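Local coordinates for ferric iron-binding protein HitA (Pseudomonas aeruginosa PAO1, PDB 6IWF), which binds ferric iron as a bacterial solute-binding protein, probably delivers it for uptake, and takes part in gallium internalization, at residues 117-120 with 124-127; 113-118 with 209-214; 141-146 with 160-165. All blocks are in the same frame, centred on the assembly; numbering follows the deposited sequence.

In the fold
All three contacts lie on the same side of the chain's centre in a periplasmic binding protein fold. Contacts 1 and 2 share Asp117 and Leu118 and have centres 12 Å apart: the loop 113-118 rests on strand 211-213, then turns back on itself at 117-127. Contact 1 reaches contact 3, 15 Å away between centres, where Ser126 CB packs on backbone atoms of Trp162 and Gly165. Contacts 2 and 3 do not touch; their nearest atoms are about 10 Å apart. Contacts 1 and 2 are remote from the iron site, whereas the Phe143 side chain of contact 3 lies about 10 Å from that of Tyr197, an Fe(3+) ligand, although no iron is bound to this chain in the model.

Contact 1: residues 117-120 with 124-127; sequences DLPK and DLSD
Pro119 and Asp124 bring the two backbones to 6.0 Å between their CA atoms, where the chain folds back within the long loop between strands 97-108 and 134-136. Neither segment is a regular strand or helix, and the pairing rests on side chains. The Pro119 ring faces across the gap: its CG meets Leu125 CD2 at 3.8 Å, while its CB lies 4.1 Å from Asp124 CB. Leu125 starts out past the proline, but its CG stands anti to the carbonyl carbon (chi1 -74°) and the CD2 branch swings back to the ring. On the polar side Asp124 OD2 is 3.3 Å from Lys120 N and 3.6 Å from Lys120 CB, and it accepts a hydrogen bond from Ser121 N. That bond ties the carboxylate to the backbone. Lys120 contributes its CB, whereas its chain, bent at chi2 and chi3, carries the ammonium end away. Within 124-127, Asp127 N donates to Asp124 O at 3.0 Å, closing a type I beta turn with Leu125 and Ser126 at its corners. Pro119 and Leu125 both touch Trp130; on strand 190-194, Pro119 touches Met190 and Leu125 touches Leu192. The contact is thus a folded-back connection between two sheet strands of the periplasmic binding protein fold, its apolar side laid against the sheet and the exposed Lys120 leading away from it.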
ATOM      1  N   ASP A 117     -25.118   9.667  -7.107  1.00 13.39           N
ATOM      2  CA  ASP A 117     -24.716  11.052  -6.882  1.00 13.18           C
ATOM      3  C   ASP A 117     -23.268  11.192  -6.423  1.00 10.98           C
ATOM      4  O   ASP A 117     -22.837  12.306  -6.121  1.00 10.13           O
ATOM      5  CB  ASP A 117     -25.631  11.710  -5.843  1.00 13.65           C
ATOM      6  CG  ASP A 117     -27.073  11.834  -6.324  1.00 22.31           C
ATOM      7  OD1 ASP A 117     -27.285  11.997  -7.549  1.00 22.38           O
ATOM      8  OD2 ASP A 117     -27.989  11.762  -5.471  1.00 21.03           O
ATOM      9  N   LEU A 118     -22.527  10.089  -6.332  1.00 11.38           N
ATOM     10  CA  LEU A 118     -21.118  10.143  -5.998  1.00 11.18           C
ATOM     11  C   LEU A 118     -20.345  10.857  -7.108  1.00  9.86           C
ATOM     12  O   LEU A 118     -20.766  10.860  -8.272  1.00 10.81           O
ATOM     13  CB  LEU A 118     -20.582   8.723  -5.805  1.00  9.40           C
ATOM     14  CG  LEU A 118     -21.186   7.952  -4.626  1.00  9.41           C
ATOM     15  CD1 LEU A 118     -20.799   6.468  -4.640  1.00 12.37           C
ATOM     16  CD2 LEU A 118     -20.729   8.589  -3.369  1.00 11.72           C
ATOM     17  N   PRO A 119     -19.191  11.448  -6.780  1.00  8.36           N
ATOM     18  CA  PRO A 119     -18.361  12.048  -7.829  1.00  7.23           C
ATOM     19  C   PRO A 119     -17.988  11.010  -8.868  1.00  8.98           C
ATOM     20  O   PRO A 119     -17.709   9.853  -8.543  1.00  9.49           O
ATOM     21  CB  PRO A 119     -17.124  12.547  -7.076  1.00  9.71           C
ATOM     22  CG  PRO A 119     -17.083  11.711  -5.840  1.00 10.94           C
ATOM     23  CD  PRO A 119     -18.520  11.470  -5.466  1.00  9.15           C
ATOM     24  N   LYS A 120     -17.963  11.446 -10.129  1.00  8.88           N
ATOM     25  CA  LYS A 120     -17.654  10.537 -11.226  1.00  9.69           C
ATOM     26  C   LYS A 120     -16.167  10.221 -11.299  1.00 10.26           C
ATOM     27  O   LYS A 120     -15.784   9.130 -11.744  1.00 10.30           O
ATOM     28  CB  LYS A 120     -18.117  11.135 -12.564  1.00 15.48           C
ATOM     29  CG  LYS A 120     -19.575  11.641 -12.620  1.00 18.98           C
ATOM     30  CD  LYS A 120     -20.530  10.911 -11.672  1.00 24.40           C
ATOM     31  CE  LYS A 120     -20.931   9.522 -12.167  1.00 28.41           C
ATOM     32  NZ  LYS A 120     -21.981   8.939 -11.276  1.00 31.75           N
ATOM     33  N   ASP A 124     -13.024  15.261  -9.624  1.00  4.13           N
ATOM     34  CA  ASP A 124     -14.164  16.119  -9.332  1.00  6.41           C
ATOM     35  C   ASP A 124     -14.144  16.654  -7.906  1.00  7.35           C
ATOM     36  O   ASP A 124     -14.824  17.644  -7.628  1.00  7.70           O
ATOM     37  CB  ASP A 124     -15.469  15.356  -9.590  1.00  6.45           C
ATOM     38  CG  ASP A 124     -15.663  15.031 -11.057  1.00 13.00           C
ATOM     39  OD1 ASP A 124     -15.299  15.873 -11.906  1.00 18.07           O
ATOM     40  OD2 ASP A 124     -16.168  13.935 -11.369  1.00 15.21           O
ATOM     41  N   LEU A 125     -13.360  16.042  -7.004  1.00  5.62           N
ATOM     42  CA  LEU A 125     -13.414  16.385  -5.581  1.00  5.38           C
ATOM     43  C   LEU A 125     -12.747  17.717  -5.264  1.00  8.02           C
ATOM     44  O   LEU A 125     -12.838  18.189  -4.122  1.00 10.49           O
ATOM     45  CB  LEU A 125     -12.773  15.259  -4.757  1.00  5.38           C
ATOM     46  CG  LEU A 125     -13.677  14.036  -4.689  1.00  8.42           C
ATOM     47  CD1 LEU A 125     -12.999  12.906  -3.930  1.00  9.05           C
ATOM     48  CD2 LEU A 125     -15.011  14.395  -4.024  1.00  9.69           C
ATOM     49  N   SER A 126     -12.076  18.329  -6.232  1.00  7.80           N
ATOM     50  CA  SER A 126     -11.563  19.677  -6.033  1.00  8.24           C
ATOM     51  C   SER A 126     -12.633  20.739  -6.258  1.00 10.28           C
ATOM     52  O   SER A 126     -12.380  21.924  -6.011  1.00  9.30           O
ATOM     53  CB  SER A 126     -10.364  19.914  -6.962  1.00  7.20           C
ATOM     54  OG  SER A 126     -10.748  19.780  -8.325  1.00 11.05           O
ATOM     55  N   ASP A 127     -13.825  20.343  -6.693  1.00  6.40           N
ATOM     56  CA  ASP A 127     -14.916  21.280  -6.955  1.00  8.53           C
ATOM     57  C   ASP A 127     -15.554  21.727  -5.640  1.00  9.36           C
ATOM     58  O   ASP A 127     -15.729  20.915  -4.733  1.00  7.79           O
ATOM     59  CB  ASP A 127     -15.970  20.626  -7.854  1.00  8.86           C
ATOM     60  CG  ASP A 127     -17.006  21.606  -8.353  1.00 15.16           C
ATOM     61  OD1 ASP A 127     -16.778  22.215  -9.432  1.00 16.42           O
ATOM     62  OD2 ASP A 127     -18.042  21.774  -7.666  1.00 18.05           O
TER

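Contact 2: residues 113-118 with 209-214; sequences IDEKDL and NSRLHY
Leu118 lays its CD1 methyl over one face of the His213 imidazole, the tightly packed part of this contact. CD1 is 3.6 Å from His213 CG and stands 4.0 Å from the ring centroid, 30° off the ring normal, a CH-pi contact. A chi1 of 177° carries the ring toward the loop and a chi2 of 69° turns its face to the methyl. Tyr108 and Met190 also touch Leu118, so the leucine is enclosed between the loop and the sheet. His213 and Arg211 sit on the short strand 211-213, which pairs antiparallel with strand 97-108 through backbone bonds of Arg211 to Tyr108 and of His213 to Leu106; the 3-10 segment 115-117, in the loop after strand 97-108 of this periplasmic binding protein fold, lies beside strand 211-213. Toward solvent the packing gives way to water and charge. Glu115 CB approaches the guanidinium of Arg211 at its edge, 4.0 Å from NH1. Glu115 OE1 is 4.5 Å from Arg211 NH1 but well out of the guanidinium plane, so any attraction is probably purely electrostatic, with no N-H directed at the oxygen. NH1 is instead hydrogen-bonded to Tyr108 OH and weakly to a water that also accepts from Glu115 N. A second water, in the plane of the imidazole at its edge, lies 2.6 Å from His213 ND1 and donates to Glu115 OE2 at 2.7 Å.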
ATOM      1  N   ILE A 113     -25.544   9.805   0.970  1.00 10.45           N
ATOM      2  CA  ILE A 113     -25.382  10.106  -0.447  1.00  9.68           C
ATOM      3  C   ILE A 113     -25.716   8.857  -1.245  1.00 12.37           C
ATOM      4  O   ILE A 113     -25.236   7.763  -0.930  1.00 12.83           O
ATOM      5  CB  ILE A 113     -23.966  10.623  -0.780  1.00 11.19           C
ATOM      6  CG1 ILE A 113     -23.901  11.035  -2.251  1.00 13.23           C
ATOM      7  CG2 ILE A 113     -22.863   9.568  -0.464  1.00  9.35           C
ATOM      8  CD1 ILE A 113     -22.787  12.040  -2.550  1.00 11.27           C
ATOM      9  N   ASP A 114     -26.558   9.014  -2.264  1.00 13.34           N
ATOM     10  CA  ASP A 114     -26.868   7.898  -3.145  1.00 14.62           C
ATOM     11  C   ASP A 114     -25.684   7.598  -4.058  1.00 13.25           C
ATOM     12  O   ASP A 114     -24.946   8.494  -4.469  1.00 12.86           O
ATOM     13  CB  ASP A 114     -28.106   8.191  -4.000  1.00 14.27           C
ATOM     14  CG  ASP A 114     -29.371   8.375  -3.171  1.00 25.74           C
ATOM     15  OD1 ASP A 114     -29.588   7.599  -2.213  1.00 21.89           O
ATOM     16  OD2 ASP A 114     -30.163   9.295  -3.488  1.00 22.88           O
ATOM     17  N   GLU A 115     -25.521   6.318  -4.380  1.00 14.83           N
ATOM     18  CA  GLU A 115     -24.438   5.895  -5.266  1.00 15.68           C
ATOM     19  C   GLU A 115     -24.423   6.690  -6.571  1.00 15.30           C
ATOM     20  O   GLU A 115     -23.355   7.092  -7.053  1.00 14.00           O
ATOM     21  CB  GLU A 115     -24.563   4.392  -5.540  1.00 18.57           C
ATOM     22  CG  GLU A 115     -23.503   3.828  -6.462  1.00 21.82           C
ATOM     23  CD  GLU A 115     -23.848   2.430  -6.965  1.00 33.86           C
ATOM     24  OE1 GLU A 115     -24.986   1.970  -6.716  1.00 38.79           O
ATOM     25  OE2 GLU A 115     -22.986   1.793  -7.609  1.00 30.45           O
ATOM     26  N   LYS A 116     -25.601   6.957  -7.144  1.00 18.90           N
ATOM     27  CA  LYS A 116     -25.653   7.662  -8.424  1.00 18.53           C
ATOM     28  C   LYS A 116     -25.188   9.109  -8.319  1.00 14.92           C
ATOM     29  O   LYS A 116     -24.864   9.713  -9.348  1.00 19.10           O
ATOM     30  CB  LYS A 116     -27.070   7.606  -9.006  1.00 21.25           C
ATOM     31  CG  LYS A 116     -28.098   8.464  -8.290  1.00 25.37           C
ATOM     32  CD  LYS A 116     -29.412   8.501  -9.080  1.00 31.87           C
ATOM     33  CE  LYS A 116     -30.538   9.151  -8.292  1.00 37.24           C
ATOM     34  NZ  LYS A 116     -30.247  10.571  -7.943  1.00 37.89           N
ATOM     35  N   ASP A 117     -25.118   9.667  -7.107  1.00 13.39           N
ATOM     36  CA  ASP A 117     -24.716  11.052  -6.882  1.00 13.18           C
ATOM     37  C   ASP A 117     -23.268  11.192  -6.423  1.00 10.98           C
ATOM     38  O   ASP A 117     -22.837  12.306  -6.121  1.00 10.13           O
ATOM     39  CB  ASP A 117     -25.631  11.710  -5.843  1.00 13.65           C
ATOM     40  CG  ASP A 117     -27.073  11.834  -6.324  1.00 22.31           C
ATOM     41  OD1 ASP A 117     -27.285  11.997  -7.549  1.00 22.38           O
ATOM     42  OD2 ASP A 117     -27.989  11.762  -5.471  1.00 21.03           O
ATOM     43  N   LEU A 118     -22.527  10.089  -6.332  1.00 11.38           N
ATOM     44  CA  LEU A 118     -21.118  10.143  -5.998  1.00 11.18           C
ATOM     45  C   LEU A 118     -20.345  10.857  -7.108  1.00  9.86           C
ATOM     46  O   LEU A 118     -20.766  10.860  -8.272  1.00 10.81           O
ATOM     47  CB  LEU A 118     -20.582   8.723  -5.805  1.00  9.40           C
ATOM     48  CG  LEU A 118     -21.186   7.952  -4.626  1.00  9.41           C
ATOM     49  CD1 LEU A 118     -20.799   6.468  -4.640  1.00 12.37           C
ATOM     50  CD2 LEU A 118     -20.729   8.589  -3.369  1.00 11.72           C
ATOM     51  N   ASN A 209     -22.781  -0.218   7.603  1.00 17.07           N
ATOM     52  CA  ASN A 209     -23.630   0.727   6.887  1.00 18.73           C
ATOM     53  C   ASN A 209     -22.938   1.254   5.636  1.00 17.12           C
ATOM     54  O   ASN A 209     -23.571   1.409   4.584  1.00 14.84           O
ATOM     55  CB  ASN A 209     -23.984   1.901   7.804  1.00 22.07           C
ATOM     56  CG  ASN A 209     -25.010   1.535   8.849  1.00 31.24           C
ATOM     57  OD1 ASN A 209     -25.907   0.729   8.591  1.00 37.42           O
ATOM     58  ND2 ASN A 209     -24.885   2.120  10.038  1.00 32.87           N
ATOM     59  N   SER A 210     -21.644   1.522   5.740  1.00 14.20           N
ATOM     60  CA  SER A 210     -20.907   2.124   4.642  1.00 12.10           C
ATOM     61  C   SER A 210     -20.683   1.109   3.523  1.00 14.29           C
ATOM     62  O   SER A 210     -20.729  -0.112   3.722  1.00  9.05           O
ATOM     63  CB  SER A 210     -19.572   2.672   5.144  1.00 15.32           C
ATOM     64  OG  SER A 210     -18.713   1.614   5.529  1.00 18.66           O
ATOM     65  N   ARG A 211     -20.441   1.632   2.324  1.00  8.23           N
ATOM     66  CA  ARG A 211     -20.186   0.806   1.157  1.00  9.25           C
ATOM     67  C   ARG A 211     -18.967   1.357   0.427  1.00  7.91           C
ATOM     68  O   ARG A 211     -18.511   2.473   0.686  1.00  7.36           O
ATOM     69  CB  ARG A 211     -21.413   0.743   0.235  1.00 12.22           C
ATOM     70  CG  ARG A 211     -22.674   0.178   0.941  1.00 14.91           C
ATOM     71  CD  ARG A 211     -23.819  -0.172  -0.016  1.00 28.58           C
ATOM     72  NE  ARG A 211     -24.134   0.906  -0.953  1.00 29.49           N
ATOM     73  CZ  ARG A 211     -25.351   1.159  -1.440  1.00 33.05           C
ATOM     74  NH1 ARG A 211     -25.522   2.167  -2.297  1.00 16.22           N
ATOM     75  NH2 ARG A 211     -26.396   0.413  -1.072  1.00 29.05           N
ATOM     76  N   LEU A 212     -18.440   0.557  -0.491  1.00  8.00           N
ATOM     77  CA  LEU A 212     -17.290   0.947  -1.289  1.00  7.48           C
ATOM     78  C   LEU A 212     -17.737   1.257  -2.702  1.00 10.16           C
ATOM     79  O   LEU A 212     -18.457   0.469  -3.328  1.00 11.96           O
ATOM     80  CB  LEU A 212     -16.219  -0.146  -1.307  1.00  6.91           C
ATOM     81  CG  LEU A 212     -15.548  -0.389   0.040  1.00  7.70           C
ATOM     82  CD1 LEU A 212     -14.306  -1.259  -0.151  1.00 10.03           C
ATOM     83  CD2 LEU A 212     -15.193   0.916   0.733  1.00  8.79           C
ATOM     84  N   HIS A 213     -17.293   2.399  -3.202  1.00  5.53           N
ATOM     85  CA  HIS A 213     -17.444   2.765  -4.595  1.00  7.36           C
ATOM     86  C   HIS A 213     -16.095   2.634  -5.285  1.00  6.54           C
ATOM     87  O   HIS A 213     -15.082   3.116  -4.773  1.00  6.72           O
ATOM     88  CB  HIS A 213     -17.959   4.194  -4.720  1.00  8.88           C
ATOM     89  CG  HIS A 213     -18.074   4.654  -6.136  1.00 10.95           C
ATOM     90  ND1 HIS A 213     -19.017   4.148  -7.003  1.00 12.99           N
ATOM     91  CD2 HIS A 213     -17.340   5.541  -6.847  1.00 10.68           C
ATOM     92  CE1 HIS A 213     -18.875   4.720  -8.186  1.00 14.48           C
ATOM     93  NE2 HIS A 213     -17.867   5.574  -8.116  1.00 13.19           N
ATOM     94  N   TYR A 214     -16.087   1.995  -6.448  1.00  7.71           N
ATOM     95  CA  TYR A 214     -14.883   1.864  -7.257  1.00  8.08           C
ATOM     96  C   TYR A 214     -15.003   2.809  -8.442  1.00  7.20           C
ATOM     97  O   TYR A 214     -15.974   2.731  -9.206  1.00  8.62           O
ATOM     98  CB  TYR A 214     -14.694   0.420  -7.723  1.00  8.27           C
ATOM     99  CG  TYR A 214     -14.394  -0.495  -6.584  1.00  6.74           C
ATOM    100  CD1 TYR A 214     -15.410  -0.951  -5.746  1.00 12.12           C
ATOM    101  CD2 TYR A 214     -13.090  -0.879  -6.312  1.00  9.78           C
ATOM    102  CE1 TYR A 214     -15.129  -1.780  -4.690  1.00 11.34           C
ATOM    103  CE2 TYR A 214     -12.801  -1.709  -5.256  1.00 11.18           C
ATOM    104  CZ  TYR A 214     -13.817  -2.151  -4.449  1.00 13.15           C
ATOM    105  OH  TYR A 214     -13.512  -2.969  -3.391  1.00 16.49           O
TER
HETATM  106  O   HOH W   1     -26.923   4.272  -2.855  1.00 18.69           O
HETATM  107  O   HOH W   2     -20.586   2.094  -6.468  1.00 20.86           O

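Contact 3: residues 141-146 with 160-165; sequences GAFLEQ and EDWLTG
Phe143 presents its ring edge to Leu163, whose CD1 lies near the ring plane, 3.8 Å from Phe143 CZ, while Trp162 CH2 approaches the same CZ obliquely at 4.0 Å. The aromatic side chains come from opposite directions, bridging two consecutive helices, 141-154 and 156-169, of the periplasmic binding protein fold. The short segments run at 140° to each other with axes 13.4 Å apart, a separation bridged here by the Phe143, Trp162 and Leu163 side chains. A chi1 of -174° brings the Phe143 ring back to the other helix, and Trp162 points toward its partner from the start. Beside the phenyl, Gln146 adds its aliphatic part, CG lying 4.3 Å from Trp162 CH2. Two buried nitrogens are satisfied outside the helix pair: Gln146 NE2 donates to Pro220 O, and Trp162 NE1 to Leu122 O. Phe143 further meets the ring of Phe136 and touches Arg104 of strand 97-108, joining helix 141-154 to the sheet. On the outer side of helix 156-169, Glu160 O is gripped twice, by Thr164 N at 2.9 Å and, from the opposite face of the carbonyl plane, by Thr164 OG1 at 2.8 Å.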
ATOM      1  N   GLY A 141       1.321   7.445   3.259  1.00 12.27           N
ATOM      2  CA  GLY A 141       2.067   7.057   2.068  1.00 12.40           C
ATOM      3  C   GLY A 141       1.167   6.644   0.924  1.00 12.20           C
ATOM      4  O   GLY A 141       1.518   6.822  -0.250  1.00  9.90           O
ATOM      5  N   ALA A 142      -0.010   6.105   1.243  1.00 11.23           N
ATOM      6  CA  ALA A 142      -0.975   5.764   0.207  1.00  9.67           C
ATOM      7  C   ALA A 142      -1.469   7.007  -0.518  1.00  8.97           C
ATOM      8  O   ALA A 142      -1.615   6.994  -1.742  1.00  9.03           O
ATOM      9  CB  ALA A 142      -2.162   5.010   0.802  1.00 15.80           C
ATOM     10  N   PHE A 143      -1.791   8.072   0.224  1.00  9.20           N
ATOM     11  CA  PHE A 143      -2.214   9.292  -0.453  1.00  7.83           C
ATOM     12  C   PHE A 143      -1.064   9.910  -1.247  1.00  7.12           C
ATOM     13  O   PHE A 143      -1.295  10.498  -2.308  1.00  6.09           O
ATOM     14  CB  PHE A 143      -2.787  10.300   0.546  1.00  7.98           C
ATOM     15  CG  PHE A 143      -3.373  11.506  -0.114  1.00  8.80           C
ATOM     16  CD1 PHE A 143      -4.615  11.427  -0.730  1.00 10.41           C
ATOM     17  CD2 PHE A 143      -2.657  12.701  -0.183  1.00  9.90           C
ATOM     18  CE1 PHE A 143      -5.161  12.540  -1.376  1.00  9.47           C
ATOM     19  CE2 PHE A 143      -3.191  13.805  -0.826  1.00 10.92           C
ATOM     20  CZ  PHE A 143      -4.444  13.720  -1.431  1.00 11.79           C
ATOM     21  N   LEU A 144       0.171   9.796  -0.757  1.00  6.09           N
ATOM     22  CA  LEU A 144       1.313  10.263  -1.538  1.00  6.48           C
ATOM     23  C   LEU A 144       1.343   9.601  -2.906  1.00  6.00           C
ATOM     24  O   LEU A 144       1.564  10.264  -3.926  1.00  6.49           O
ATOM     25  CB  LEU A 144       2.610   9.988  -0.782  1.00  7.09           C
ATOM     26  CG  LEU A 144       3.882  10.369  -1.541  1.00 11.32           C
ATOM     27  CD1 LEU A 144       3.953  11.866  -1.720  1.00 12.36           C
ATOM     28  CD2 LEU A 144       5.089   9.846  -0.772  1.00 12.15           C
ATOM     29  N   GLU A 145       1.125   8.285  -2.946  1.00  7.40           N
ATOM     30  CA  GLU A 145       1.094   7.595  -4.232  1.00  6.19           C
ATOM     31  C   GLU A 145      -0.078   8.073  -5.084  1.00  4.45           C
ATOM     32  O   GLU A 145       0.052   8.191  -6.310  1.00  5.27           O
ATOM     33  CB  GLU A 145       1.028   6.083  -4.026  1.00 10.32           C
ATOM     34  CG  GLU A 145       2.412   5.465  -4.013  1.00 16.40           C
ATOM     35  CD  GLU A 145       2.439   4.094  -3.398  1.00 21.08           C
ATOM     36  OE1 GLU A 145       2.686   3.100  -4.123  1.00 23.27           O
ATOM     37  OE2 GLU A 145       2.204   4.011  -2.178  1.00 31.41           O
ATOM     38  N   GLN A 146      -1.218   8.379  -4.449  1.00  3.87           N
ATOM     39  CA  GLN A 146      -2.349   8.940  -5.187  1.00  3.61           C
ATOM     40  C   GLN A 146      -1.952  10.240  -5.873  1.00  3.74           C
ATOM     41  O   GLN A 146      -2.298  10.477  -7.033  1.00  3.83           O
ATOM     42  CB  GLN A 146      -3.534   9.184  -4.248  1.00  4.87           C
ATOM     43  CG  GLN A 146      -4.767   9.782  -4.969  1.00  4.64           C
ATOM     44  CD  GLN A 146      -5.360   8.800  -5.990  1.00  7.12           C
ATOM     45  OE1 GLN A 146      -6.260   8.021  -5.660  1.00  8.19           O
ATOM     46  NE2 GLN A 146      -4.859   8.835  -7.230  1.00  5.35           N
ATOM     47  N   GLU A 160      -1.629  20.223  -9.215  1.00  9.14           N
ATOM     48  CA  GLU A 160      -1.564  21.327  -8.263  1.00  7.56           C
ATOM     49  C   GLU A 160      -2.937  21.958  -8.046  1.00  7.27           C
ATOM     50  O   GLU A 160      -3.313  22.256  -6.906  1.00  7.16           O
ATOM     51  CB  GLU A 160      -0.556  22.363  -8.759  1.00  8.91           C
ATOM     52  CG  GLU A 160      -0.311  23.496  -7.751  1.00 12.11           C
ATOM     53  CD  GLU A 160       0.770  24.448  -8.210  1.00 18.07           C
ATOM     54  OE1 GLU A 160       1.957  24.090  -8.071  1.00 20.12           O
ATOM     55  OE2 GLU A 160       0.430  25.553  -8.698  1.00 21.23           O
ATOM     56  N   ASP A 161      -3.699  22.166  -9.127  1.00  7.19           N
ATOM     57  CA  ASP A 161      -5.043  22.731  -8.995  1.00  7.23           C
ATOM     58  C   ASP A 161      -5.945  21.798  -8.203  1.00  8.80           C
ATOM     59  O   ASP A 161      -6.724  22.240  -7.341  1.00  7.00           O
ATOM     60  CB  ASP A 161      -5.648  22.991 -10.377  1.00 11.82           C
ATOM     61  CG  ASP A 161      -5.017  24.175 -11.092  1.00 17.31           C
ATOM     62  OD1 ASP A 161      -4.329  24.986 -10.432  1.00 18.48           O
ATOM     63  OD2 ASP A 161      -5.227  24.290 -12.319  1.00 22.68           O
ATOM     64  N   TRP A 162      -5.854  20.496  -8.489  1.00  5.17           N
ATOM     65  CA  TRP A 162      -6.669  19.511  -7.785  1.00  5.26           C
ATOM     66  C   TRP A 162      -6.319  19.473  -6.300  1.00  6.12           C
ATOM     67  O   TRP A 162      -7.205  19.537  -5.439  1.00  6.20           O
ATOM     68  CB  TRP A 162      -6.484  18.143  -8.449  1.00  6.09           C
ATOM     69  CG  TRP A 162      -7.087  16.990  -7.708  1.00  6.65           C
ATOM     70  CD1 TRP A 162      -8.408  16.619  -7.678  1.00  6.73           C
ATOM     71  CD2 TRP A 162      -6.382  16.046  -6.901  1.00  7.00           C
ATOM     72  NE1 TRP A 162      -8.561  15.496  -6.886  1.00  7.58           N
ATOM     73  CE2 TRP A 162      -7.329  15.127  -6.401  1.00  6.29           C
ATOM     74  CE3 TRP A 162      -5.036  15.890  -6.553  1.00  5.17           C
ATOM     75  CZ2 TRP A 162      -6.975  14.069  -5.558  1.00  9.52           C
ATOM     76  CZ3 TRP A 162      -4.684  14.830  -5.720  1.00  9.58           C
ATOM     77  CH2 TRP A 162      -5.653  13.940  -5.231  1.00  6.94           C
ATOM     78  N   LEU A 163      -5.020  19.431  -5.981  1.00  5.29           N
ATOM     79  CA  LEU A 163      -4.626  19.342  -4.581  1.00  4.88           C
ATOM     80  C   LEU A 163      -4.931  20.635  -3.842  1.00  8.25           C
ATOM     81  O   LEU A 163      -5.236  20.603  -2.648  1.00  6.34           O
ATOM     82  CB  LEU A 163      -3.145  18.984  -4.471  1.00  7.23           C
ATOM     83  CG  LEU A 163      -2.726  18.385  -3.131  1.00 11.20           C
ATOM     84  CD1 LEU A 163      -3.528  17.113  -2.808  1.00  8.68           C
ATOM     85  CD2 LEU A 163      -1.212  18.114  -3.098  1.00 10.73           C
ATOM     86  N   THR A 164      -4.890  21.769  -4.542  1.00  6.34           N
ATOM     87  CA  THR A 164      -5.335  23.028  -3.944  1.00  6.06           C
ATOM     88  C   THR A 164      -6.802  22.948  -3.547  1.00  6.06           C
ATOM     89  O   THR A 164      -7.180  23.348  -2.441  1.00  8.32           O
ATOM     90  CB  THR A 164      -5.108  24.179  -4.917  1.00  8.28           C
ATOM     91  OG1 THR A 164      -3.706  24.345  -5.126  1.00  7.66           O
ATOM     92  CG2 THR A 164      -5.691  25.482  -4.367  1.00  9.93           C
ATOM     93  N   GLY A 165      -7.642  22.405  -4.435  1.00  4.02           N
ATOM     94  CA  GLY A 165      -9.036  22.198  -4.081  1.00  5.72           C
ATOM     95  C   GLY A 165      -9.207  21.269  -2.892  1.00  6.93           C
ATOM     96  O   GLY A 165     -10.041  21.516  -2.020  1.00  7.04           O
TER